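Local coordinates for protein POU domain, class 6, transcription factor 1 (Homo sapiens, PDB 3D1N) that acts as a POU-family transcription factor that binds DNA sequence-specifically and probably prefers a variant of the octamer motif, at residues N12-I15 and R16-L20. The protein carries 2 engineered substitutions. Sequence-based numbering, arbitrary orientation.
Sequences NFKI and RRLSL. With nucleotides of chain C.
The last turns of helix 4-18, the first helix of the POU-specific domain, join Lys-14 to Arg-17 and Leu-18 and bring an arginine to the DNA backbone. Helical bonds run from Arg-16 N to Asn-12 O, from Arg-17 N to Phe-13 O and from Leu-18 N to Lys-14 O (2.8 Å). At the C-terminal end Ile-15 O accepts Ser-19 N at 2.6 Å and, weakly, the Ser-19 hydroxyl OG at 3.0 Å. With CG anti to the backbone N (chi1 -159°) and bends at chi2 and chi3, the chain of Arg-17 sets its guanidinium edge-on to the phosphate of DA10 of chain C. Arg-17 NH1 donates to OP1 of DA10 at 2.8 Å, with an N-H...O angle of 155°. In the four-helix POU-specific domain the same guanidinium is tied to the helix-turn-helix: NH1 also donates to Leu-22 O, just before helix 24-31, and NH2 makes a salt bridge with Glu-48 of helix 41-49. Replacing Arg-17 by a leucine would probably leave the phosphate without this donor and Glu-48 without its salt-bridge mate. Leu-18 CD2 lies over one guanidinium face, offset toward the rim, while Leu-18 CD1 packs against Lys-14 CG at 3.7 Å. Lys-14 CE comes to the edge of the guanidinium, 3.9 Å from Arg-17 NH2. On the domain's inner side, the Phe-13 ring packs on Val-27 and Leu-68, its CE2 4.5 Å from Arg-17 CG.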
# COMPACT_ATOMS: atom_id res chain seq x y z
N ASN K 12 -15.92 -4.94 12.22
CA ASN K 12 -16.71 -5.30 11.05
C ASN K 12 -17.11 -4.12 10.17
O ASN K 12 -17.16 -4.25 8.95
CB ASN K 12 -17.94 -6.11 11.45
CG ASN K 12 -17.58 -7.53 11.87
OD1 ASN K 12 -18.01 -8.49 11.25
ND2 ASN K 12 -16.76 -7.65 12.91
N PHE K 13 -17.38 -2.98 10.79
CA PHE K 13 -17.76 -1.80 10.01
C PHE K 13 -16.67 -1.44 9.00
O PHE K 13 -16.97 -1.17 7.84
CB PHE K 13 -18.02 -0.60 10.91
CG PHE K 13 -18.29 0.67 10.14
CD1 PHE K 13 -19.58 1.00 9.75
CD2 PHE K 13 -17.25 1.52 9.79
CE1 PHE K 13 -19.83 2.15 9.04
CE2 PHE K 13 -17.49 2.67 9.08
CZ PHE K 13 -18.78 2.99 8.70
N LYS K 14 -15.43 -1.41 9.47
CA LYS K 14 -14.30 -1.08 8.60
C LYS K 14 -14.31 -1.96 7.36
O LYS K 14 -14.34 -1.45 6.24
CB LYS K 14 -12.97 -1.24 9.34
CG LYS K 14 -11.81 -1.63 8.43
CD LYS K 14 -10.44 -1.36 9.06
CE LYS K 14 -9.86 -0.02 8.60
NZ LYS K 14 -8.38 0.05 8.77
N ILE K 15 -14.32 -3.28 7.59
CA ILE K 15 -14.24 -4.26 6.51
C ILE K 15 -15.46 -4.25 5.59
O ILE K 15 -15.34 -4.53 4.40
CB ILE K 15 -14.00 -5.70 7.04
CG1 ILE K 15 -13.06 -5.70 8.25
CG2 ILE K 15 -13.45 -6.60 5.93
CD1 ILE K 15 -12.68 -7.09 8.75
N ARG K 16 -16.64 -3.95 6.14
CA ARG K 16 -17.82 -3.79 5.29
C ARG K 16 -17.65 -2.58 4.38
O ARG K 16 -18.15 -2.56 3.25
CB ARG K 16 -19.08 -3.58 6.14
CG ARG K 16 -19.57 -4.79 6.90
CD ARG K 16 -20.83 -4.42 7.67
NE ARG K 16 -21.27 -5.45 8.60
CZ ARG K 16 -22.38 -5.38 9.32
NH1 ARG K 16 -23.18 -4.33 9.23
NH2 ARG K 16 -22.70 -6.38 10.14
N ARG K 17 -16.94 -1.58 4.88
CA ARG K 17 -16.73 -0.32 4.17
C ARG K 17 -15.65 -0.52 3.12
O ARG K 17 -15.72 0.02 2.00
CB ARG K 17 -16.30 0.75 5.17
CG ARG K 17 -16.51 2.19 4.72
CD ARG K 17 -15.20 2.89 4.49
NE ARG K 17 -14.21 2.49 5.48
CZ ARG K 17 -12.91 2.70 5.36
NH1 ARG K 17 -12.45 3.32 4.28
NH2 ARG K 17 -12.08 2.30 6.31
N LEU K 18 -14.64 -1.29 3.50
CA LEU K 18 -13.58 -1.71 2.60
C LEU K 18 -14.17 -2.60 1.52
O LEU K 18 -14.00 -2.35 0.33
CB LEU K 18 -12.50 -2.46 3.39
CG LEU K 18 -11.71 -1.58 4.36
CD1 LEU K 18 -10.58 -2.35 5.04
CD2 LEU K 18 -11.16 -0.37 3.63
N SER K 19 -14.88 -3.64 1.95
CA SER K 19 -15.51 -4.57 1.02
C SER K 19 -16.75 -3.96 0.37
O SER K 19 -17.73 -4.65 0.10
CB SER K 19 -15.85 -5.88 1.72
OG SER K 19 -14.67 -6.48 2.23
N LEU K 20 -16.68 -2.66 0.15
CA LEU K 20 -17.65 -1.95 -0.67
C LEU K 20 -16.90 -0.90 -1.46
O LEU K 20 -17.49 -0.00 -2.05
CB LEU K 20 -18.71 -1.29 0.21
CG LEU K 20 -20.12 -1.87 0.09
CD1 LEU K 20 -20.68 -2.21 1.46
CD2 LEU K 20 -21.03 -0.90 -0.67
P DA C 10 -9.39 4.64 3.43
OP1 DA C 10 -9.78 3.21 3.49
OP2 DA C 10 -10.40 5.73 3.29
O5' DA C 10 -8.46 4.85 4.70
C5' DA C 10 -7.26 4.10 4.83
C4' DA C 10 -6.42 4.65 5.98
O4' DA C 10 -5.82 5.93 5.65
C3' DA C 10 -7.18 4.88 7.29
O3' DA C 10 -6.49 4.17 8.31
C2' DA C 10 -7.22 6.40 7.48
C1' DA C 10 -5.95 6.83 6.75
N9 DA C 10 -5.88 8.19 6.18
C8 DA C 10 -6.77 8.81 5.33
N7 DA C 10 -6.40 10.03 4.96
C5 DA C 10 -5.18 10.23 5.61
C6 DA C 10 -4.27 11.32 5.63
N6 DA C 10 -4.47 12.46 4.94
N1 DA C 10 -3.15 11.20 6.40
C2 DA C 10 -2.96 10.05 7.08
N3 DA C 10 -3.73 8.95 7.12
C4 DA C 10 -4.84 9.10 6.36